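PDB 2DV6: nitrite reductase from Hyphomicrobium denitrificans, which probably catalyses the reduction of nitrite to nitric oxide during denitrification, taking electrons from a reduced cytochrome c and using bound copper ions. Local coordinates for residues Gly175-Asp178 with Thr182-Tyr185; His268-Met273 with Gln311-Glu316. All coordinates share one frame; numbering follows the deposited sequence.

Contact 1: residues Gly175-Asp178 with Thr182-Tyr185; sequences GQLD and TYTY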
# COMPACT_ATOMS: atom_id res chain seq x y z
N GLY A 175 28.19 -23.26 2.83
CA GLY A 175 27.74 -24.63 2.92
C GLY A 175 26.46 -24.91 2.15
O GLY A 175 25.66 -23.98 1.86
N GLN A 176 26.25 -26.19 1.84
CA GLN A 176 24.99 -26.63 1.25
C GLN A 176 23.88 -26.68 2.31
O GLN A 176 24.00 -27.43 3.32
CB GLN A 176 25.12 -28.02 0.62
CG GLN A 176 23.80 -28.50 -0.02
CD GLN A 176 24.00 -29.72 -0.90
OE1 GLN A 176 23.45 -30.80 -0.62
NE2 GLN A 176 24.83 -29.57 -1.94
N LEU A 177 22.81 -25.94 2.05
CA LEU A 177 21.67 -25.90 2.96
C LEU A 177 20.53 -26.81 2.43
O LEU A 177 19.76 -27.39 3.20
CB LEU A 177 21.18 -24.44 3.09
CG LEU A 177 19.81 -24.17 3.80
CD1 LEU A 177 19.81 -24.81 5.20
CD2 LEU A 177 19.58 -22.68 3.92
N ASP A 178 20.42 -26.93 1.12
CA ASP A 178 19.39 -27.76 0.48
C ASP A 178 19.85 -27.90 -0.95
O ASP A 178 20.83 -27.26 -1.36
CB ASP A 178 18.04 -27.04 0.55
CG ASP A 178 16.84 -27.96 0.30
OD1 ASP A 178 15.70 -27.46 0.53
OD2 ASP A 178 16.99 -29.15 -0.11
N THR A 182 22.39 -22.52 -0.66
CA THR A 182 23.61 -22.39 0.09
C THR A 182 23.44 -21.29 1.12
O THR A 182 22.52 -20.48 1.03
CB THR A 182 24.87 -22.06 -0.83
OG1 THR A 182 24.66 -20.85 -1.53
CG2 THR A 182 25.14 -23.20 -1.85
N TYR A 183 24.34 -21.27 2.09
CA TYR A 183 24.20 -20.42 3.25
C TYR A 183 25.63 -20.31 3.81
O TYR A 183 26.38 -21.26 3.67
CB TYR A 183 23.21 -21.05 4.25
CG TYR A 183 22.94 -20.22 5.51
CD1 TYR A 183 22.05 -19.15 5.49
CD2 TYR A 183 23.55 -20.54 6.74
CE1 TYR A 183 21.82 -18.38 6.63
CE2 TYR A 183 23.29 -19.78 7.90
CZ TYR A 183 22.44 -18.69 7.82
OH TYR A 183 22.17 -17.91 8.92
N THR A 184 25.98 -19.17 4.43
CA THR A 184 27.22 -19.07 5.17
C THR A 184 27.13 -19.68 6.57
O THR A 184 26.55 -19.08 7.50
CB THR A 184 27.73 -17.61 5.28
OG1 THR A 184 27.87 -17.07 3.96
CG2 THR A 184 29.09 -17.57 5.97
N TYR A 185 27.73 -20.87 6.72
CA TYR A 185 27.75 -21.50 8.01
C TYR A 185 28.97 -21.06 8.83
O TYR A 185 30.02 -20.71 8.30
CB TYR A 185 27.73 -23.03 7.89
CG TYR A 185 26.44 -23.66 7.39
CD1 TYR A 185 26.10 -23.64 6.05
CD2 TYR A 185 25.59 -24.32 8.29
CE1 TYR A 185 24.93 -24.26 5.59
CE2 TYR A 185 24.42 -24.94 7.85
CZ TYR A 185 24.09 -24.89 6.51
OH TYR A 185 22.96 -25.54 6.08

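Contact 2: residues His268-Met273 with Gln311-Glu316; sequences HITNGM and QEMDYE. With CU (copper (II) ion), chain G.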
# COMPACT_ATOMS: atom_id res chain seq x y z
N HIS A 268 25.71 -16.80 16.33
CA HIS A 268 26.74 -17.82 16.16
C HIS A 268 26.14 -19.24 16.21
O HIS A 268 26.58 -20.12 15.47
CB HIS A 268 27.89 -17.65 17.21
CG HIS A 268 28.75 -16.43 16.96
ND1 HIS A 268 30.04 -16.51 16.48
CD2 HIS A 268 28.46 -15.11 17.05
CE1 HIS A 268 30.52 -15.30 16.30
NE2 HIS A 268 29.58 -14.43 16.62
N ILE A 269 25.15 -19.44 17.08
CA ILE A 269 24.47 -20.74 17.21
C ILE A 269 23.63 -21.05 15.97
O ILE A 269 23.80 -22.13 15.36
CB ILE A 269 23.61 -20.82 18.47
CG1 ILE A 269 24.51 -20.92 19.69
CG2 ILE A 269 22.65 -22.04 18.43
CD1 ILE A 269 23.74 -20.71 21.00
N THR A 270 22.79 -20.12 15.54
CA THR A 270 21.98 -20.44 14.34
C THR A 270 22.89 -20.78 13.13
O THR A 270 22.55 -21.66 12.34
CB THR A 270 20.93 -19.33 13.95
OG1 THR A 270 20.18 -19.78 12.81
CG2 THR A 270 21.60 -18.02 13.56
N ASN A 271 24.03 -20.10 12.99
CA ASN A 271 24.92 -20.35 11.85
C ASN A 271 25.65 -21.71 11.89
O ASN A 271 26.32 -22.07 10.93
CB ASN A 271 25.96 -19.23 11.70
CG ASN A 271 25.36 -17.91 11.25
OD1 ASN A 271 25.94 -16.84 11.51
ND2 ASN A 271 24.23 -17.96 10.58
N GLY A 272 25.56 -22.41 13.01
CA GLY A 272 26.07 -23.78 13.13
C GLY A 272 26.97 -24.14 14.31
O GLY A 272 27.42 -25.30 14.43
N MET A 273 27.26 -23.17 15.18
CA MET A 273 28.30 -23.42 16.22
C MET A 273 27.77 -24.06 17.49
O MET A 273 27.62 -23.41 18.54
CB MET A 273 29.12 -22.16 16.53
CG MET A 273 29.62 -21.48 15.29
SD MET A 273 30.89 -20.23 15.46
CE MET A 273 32.27 -21.33 15.92
N GLN A 311 21.34 -18.08 0.38
CA GLN A 311 20.45 -17.62 1.43
C GLN A 311 21.21 -16.74 2.39
O GLN A 311 22.43 -16.92 2.59
CB GLN A 311 19.86 -18.80 2.19
CG GLN A 311 19.15 -19.78 1.32
CD GLN A 311 17.96 -19.18 0.60
OE1 GLN A 311 17.81 -19.36 -0.62
NE2 GLN A 311 17.12 -18.47 1.32
N GLU A 312 20.50 -15.78 2.98
CA GLU A 312 21.10 -14.86 3.93
C GLU A 312 20.30 -14.85 5.22
O GLU A 312 19.10 -15.16 5.21
CB GLU A 312 21.14 -13.45 3.34
CG GLU A 312 21.81 -13.39 2.01
CD GLU A 312 22.08 -11.98 1.55
OE1 GLU A 312 23.13 -11.41 1.95
OE2 GLU A 312 21.24 -11.45 0.78
N MET A 313 20.95 -14.51 6.32
CA MET A 313 20.31 -14.50 7.63
C MET A 313 19.38 -13.31 7.69
O MET A 313 19.72 -12.22 7.21
CB MET A 313 21.35 -14.36 8.75
CG MET A 313 20.74 -14.59 10.11
SD MET A 313 21.87 -14.41 11.48
CE MET A 313 21.99 -12.62 11.60
N ASP A 314 18.23 -13.50 8.31
CA ASP A 314 17.29 -12.41 8.52
C ASP A 314 17.26 -12.22 10.05
O ASP A 314 16.77 -13.07 10.80
CB ASP A 314 15.93 -12.79 7.95
CG ASP A 314 14.87 -11.72 8.12
OD1 ASP A 314 14.85 -11.03 9.18
OD2 ASP A 314 14.03 -11.59 7.20
N TYR A 315 17.82 -11.11 10.50
CA TYR A 315 17.87 -10.78 11.93
C TYR A 315 16.50 -10.63 12.60
O TYR A 315 16.32 -11.11 13.71
CB TYR A 315 18.74 -9.53 12.14
CG TYR A 315 18.61 -8.94 13.51
CD1 TYR A 315 19.37 -9.42 14.58
CD2 TYR A 315 17.72 -7.89 13.74
CE1 TYR A 315 19.22 -8.84 15.87
CE2 TYR A 315 17.56 -7.34 14.98
CZ TYR A 315 18.32 -7.80 16.03
OH TYR A 315 18.10 -7.19 17.25
N GLU A 316 15.54 -9.99 11.93
CA GLU A 316 14.17 -9.81 12.47
C GLU A 316 13.55 -11.20 12.73
O GLU A 316 12.91 -11.44 13.77
CB GLU A 316 13.32 -9.00 11.49
CG GLU A 316 11.88 -8.73 11.99
CD GLU A 316 10.89 -9.90 11.78
OE1 GLU A 316 10.01 -10.05 12.65
OE2 GLU A 316 11.00 -10.66 10.77
CU CU G . 31.29 -18.15 16.87

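Contact 1: residues Gly175-Asp178 with Thr182-Tyr185
Gly175 and Tyr183 grip each other by backbone alone, with two hydrogen bonds. Gly175 N to Tyr183 O is short at 2.8 Å and nearly straight (169°). Tyr183 N to Gly175 O, at 3.0 Å, is clearly bent (140°). The same carbonyl also receives a CA-H...O contact from Thr182, whose CA lies 3.1 Å from Gly175 O. Glycine suits this place because the ring of Tyr185 comes in obliquely against it from two residues beyond the paired position, CD1 resting 3.7 Å from Gly175 CA, with Gly175 O at the ring edge. The ring is brought back there by a chi1 of -70°, which sets CG anti to the carbonyl carbon; its other neighbour is Tyr183 CD2, lying over one face near the rim. Gln176 follows, in a non-hydrogen-bonded pair with Thr182, and the two side chains share the sheet face opposite the tyrosines. Here the antiparallel hairpin of strands 163-178 and 181-188 nears its turn, and a classic bulge sets Leu177 and Asp178 together against the residue just before Thr182. The carboxamide of Gln176 reaches away to Ser140, while its backbone O bonds to Ser331. Leu177 brings an apolar side chain to the tyrosines: CD2 packs 4.0 Å from Tyr183 CB, and CD1 sits 3.4 Å from Tyr185 OH, the leucine crossing Tyr185 at about a right angle. That hydroxyl hydrogen-bonds to Gly330 O, which satisfies it beside the leucine.

Contact 2: residues His268-Met273 with Gln311-Glu316
Met313 pushes its sulfur toward Thr270 and Asn271, and that thioether makes the whole of the direct contact. SD stands 4.2 Å from Thr270 CG2 and 4.4 Å from Asn271 ND2. The methionine stretches out over its first two torsions before bending at chi3 (77°), a reach that a long, flexible apolar chain provides. Threonine fits opposite it by dividing its two branches: with OG1 anti to the backbone N (chi1 -178°), the hydroxyl hydrogen-bonds to Glu298 O while the methyl meets the sulfur. Only 81 Å² is buried between the segments, yet these three residues form a cluster wholly buried in the protein.

The other side is looser. Gln311-Asp314 runs as loop before the helix begins at Tyr315, and Glu312, Tyr315 and Glu316 are partly exposed. Glu312 accepts backbone N-H groups of Asn92 and Gly93 of a second subunit, and Asp314 caps the start of helix 315-319 through Lys317 N.

Behind the buried cluster, the last turn of the copper-binding helix closes in a Schellman motif, Gly272 N bonding to Ile269 O at 2.9 Å and Met273 N to His268 O at 3.1 Å. Glycine suits position 272 because the chain turns there with a positive phi of 131°. This reversal brings Met273 round to the same copper ion as His268: ND1 of His268 binds at 2.1 Å and SD of Met273 at 2.5 Å, with His219 and Cys260 completing the set. The contact between the segments is probably mainly van der Waals, whereas the helix end places His268 and Met273 on one copper ion, consistent with a preorganised type 1 site.

From the N terminus, contact 1 comes first, closing the tight hairpin between strands 163-178 and 181-188 with only three residues between its segments. Contact 2 opens later and spans 37 residues, many of them in strands 274-280 and 290-299, so the two follow in series and neither nest nor cross. They nevertheless meet in space, their centres about 11 Å apart. Thr182 O probably accepts a hydrogen bond from Gln311 N, where strand 309-310 joins the hairpin's sheet, and Tyr185 CB packs on Asn271 O. Tyr183 packs against Met313, so the hairpin, the end of the copper-binding helix and the segment leading to helix 315-319 share one buried region.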